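Local coordinates for protein ChiX (Serratia marcescens, PDB 5OPZ) that acts as a zinc-dependent L-Ala D-Glu endopeptidase, a peptidoglycan hydrolase required for chitinase secretion, at residues Asp79-Pro84 with Val88-Asp93. Sequence-based numbering, arbitrary orientation.
Sequences DVVAMP and VSWEWD. With ZN (zinc ion), chain C.
Val81 meets both Val88 and Trp90 through one methyl, CG2. At CB the side chain forks. CG1 sits between the backbone N and the carbonyl carbon (chi1 58°), which leaves CG2 anti to the N and directed at segment 88-93. There it lies 3.6 Å from Val88 CG1, the two valines crossing at about a right angle. The same CG2 comes to 3.7 Å from Trp90 CH2. It makes an off-centre CH-pi contact with the six-membered ring, 30° off the ring normal. Val88 CG1 also rests over one face of this indole, toward its rim, so the two valines and the ring form one apolar cluster. In one of two conformers of Met83, SD lies 3.5 Å from Val88 CG2.

One backbone hydrogen bond joins the two segments, Ser89 N to Ala82 O at 3.0 Å. Val88 CA adds a CA-H...O contact to that oxygen. Beyond it, Ser89 OG accepts from Glu91 N at 3.1 Å in an ST turn, just ahead of helix 92-109.

The contact closes the short connection between strand 77-82 and that helix. Tyr95 OH of the helix hydrogen-bonds to both Ala82 N and Ser89 O. The strand runs between strands 44-48 and 127-130; the Val81 side chain touches Ser45 and Ser47 of the former. Its Asp79 binds zinc through OD1, with His72 and His127 completing the protein ligands.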
loop_
_atom_site.group_PDB
_atom_site.type_symbol
_atom_site.label_atom_id
_atom_site.label_comp_id
_atom_site.label_asym_id
_atom_site.label_seq_id
_atom_site.Cartn_x
_atom_site.Cartn_y
_atom_site.Cartn_z
ATOM N N ASP A 79 -0.563 -1.744 2.919
ATOM C CA ASP A 79 0.486 -2.619 2.388
ATOM C C ASP A 79 -0.015 -3.230 1.090
ATOM O O ASP A 79 -1.107 -3.755 1.064
ATOM C CB ASP A 79 0.811 -3.693 3.403
ATOM C CG ASP A 79 1.518 -3.187 4.630
ATOM O OD1 ASP A 79 1.904 -2.031 4.715
ATOM O OD2 ASP A 79 1.703 -3.970 5.560
ATOM N N VAL A 80 0.782 -3.084 0.055
ATOM C CA VAL A 80 0.457 -3.649 -1.230
ATOM C C VAL A 80 1.206 -4.966 -1.416
ATOM O O VAL A 80 2.205 -5.237 -0.778
ATOM C CB VAL A 80 0.779 -2.716 -2.419
ATOM C CG1 VAL A 80 0.074 -1.374 -2.250
ATOM C CG2 VAL A 80 2.264 -2.490 -2.578
ATOM N N VAL A 81 0.657 -5.789 -2.284
ATOM C CA VAL A 81 1.286 -7.033 -2.684
ATOM C C VAL A 81 1.374 -7.046 -4.218
ATOM O O VAL A 81 0.340 -6.881 -4.918
ATOM C CB VAL A 81 0.578 -8.283 -2.130
ATOM C CG1 VAL A 81 -0.849 -8.370 -2.533
ATOM C CG2 VAL A 81 1.328 -9.546 -2.521
ATOM N N ALA A 82 2.603 -7.254 -4.734
ATOM C CA ALA A 82 2.788 -7.333 -6.204
ATOM C C ALA A 82 2.237 -8.664 -6.718
ATOM O O ALA A 82 2.481 -9.705 -6.103
ATOM C CB ALA A 82 4.242 -7.244 -6.541
ATOM N N MET A 83 1.519 -8.585 -7.841
ATOM C CA MET A 83 0.814 -9.736 -8.428
ATOM C C MET A 83 1.160 -9.926 -9.917
ATOM O O MET A 83 0.265 -9.970 -10.757
ATOM C CB MET A 83 -0.712 -9.498 -8.317
ATOM C CG MET A 83 -1.296 -9.347 -6.946
ATOM S SD MET A 83 -1.055 -10.822 -5.989
ATOM C CE MET A 83 -2.099 -11.988 -6.859
ATOM N N PRO A 84 2.453 -9.948 -10.267
ATOM C CA PRO A 84 2.805 -10.125 -11.668
ATOM C C PRO A 84 2.194 -11.411 -12.246
ATOM O O PRO A 84 2.326 -12.495 -11.646
ATOM C CB PRO A 84 4.334 -10.190 -11.636
ATOM C CG PRO A 84 4.668 -10.624 -10.232
ATOM C CD PRO A 84 3.636 -9.992 -9.389
ATOM N N VAL A 88 1.582 -13.800 -6.588
ATOM C CA VAL A 88 2.262 -13.029 -5.565
ATOM C C VAL A 88 3.782 -13.105 -5.711
ATOM O O VAL A 88 4.355 -14.208 -5.897
ATOM C CB VAL A 88 1.881 -13.510 -4.134
ATOM C CG1 VAL A 88 2.730 -12.848 -3.050
ATOM C CG2 VAL A 88 0.405 -13.242 -3.859
ATOM N N SER A 89 4.414 -11.948 -5.666
ATOM C CA SER A 89 5.865 -11.849 -5.596
ATOM C C SER A 89 6.245 -10.896 -4.526
ATOM O O SER A 89 5.634 -9.847 -4.318
ATOM C CB SER A 89 6.497 -11.363 -6.909
ATOM O OG SER A 89 7.932 -11.307 -6.741
ATOM N N TRP A 90 7.225 -11.391 -3.737
ATOM C CA TRP A 90 7.914 -10.376 -2.819
ATOM C C TRP A 90 9.234 -9.669 -3.306
ATOM O O TRP A 90 9.908 -8.925 -2.538
ATOM C CB TRP A 90 8.133 -11.038 -1.458
ATOM C CG TRP A 90 6.858 -11.533 -0.943
ATOM C CD1 TRP A 90 6.439 -12.834 -0.887
ATOM C CD2 TRP A 90 5.776 -10.752 -0.430
ATOM N NE1 TRP A 90 5.164 -12.906 -0.410
ATOM C CE2 TRP A 90 4.733 -11.643 -0.105
ATOM C CE3 TRP A 90 5.575 -9.379 -0.251
ATOM C CZ2 TRP A 90 3.514 -11.204 0.421
ATOM C CZ3 TRP A 90 4.367 -8.953 0.283
ATOM C CH2 TRP A 90 3.349 -9.862 0.609
ATOM N N GLU A 91 9.570 -9.811 -4.601
ATOM C CA GLU A 91 10.797 -9.235 -5.111
ATOM C C GLU A 91 10.784 -7.696 -5.131
ATOM O O GLU A 91 9.840 -7.094 -5.606
ATOM C CB GLU A 91 11.138 -9.831 -6.484
ATOM C CG GLU A 91 11.352 -11.356 -6.487
ATOM C CD GLU A 91 12.602 -11.852 -5.746
ATOM O OE1 GLU A 91 13.437 -11.048 -5.305
ATOM O OE2 GLU A 91 12.769 -13.078 -5.592
ATOM N N TRP A 92 11.867 -7.104 -4.653
ATOM C CA TRP A 92 11.992 -5.650 -4.465
ATOM C C TRP A 92 11.626 -4.832 -5.695
ATOM O O TRP A 92 10.935 -3.848 -5.585
ATOM C CB TRP A 92 13.448 -5.301 -4.064
ATOM C CG TRP A 92 13.744 -3.836 -4.071
ATOM C CD1 TRP A 92 14.320 -3.124 -5.085
ATOM C CD2 TRP A 92 13.398 -2.883 -3.066
ATOM N NE1 TRP A 92 14.357 -1.796 -4.769
ATOM C CE2 TRP A 92 13.790 -1.610 -3.541
ATOM C CE3 TRP A 92 12.782 -2.978 -1.815
ATOM C CZ2 TRP A 92 13.661 -0.454 -2.769
ATOM C CZ3 TRP A 92 12.603 -1.831 -1.070
ATOM C CH2 TRP A 92 13.060 -0.587 -1.542
ATOM N N ASP A 93 12.124 -5.230 -6.853
ATOM C CA ASP A 93 11.935 -4.424 -8.040
ATOM C C ASP A 93 10.482 -4.186 -8.397
ATOM O O ASP A 93 10.129 -3.123 -8.907
ATOM C CB ASP A 93 12.708 -4.977 -9.263
ATOM C CG ASP A 93 14.102 -4.500 -9.287
ATOM O OD1 ASP A 93 14.292 -3.312 -9.016
ATOM O OD2 ASP A 93 14.988 -5.317 -9.551
HETATM ZN ZN ZN C . 2.302 -1.267 6.511
#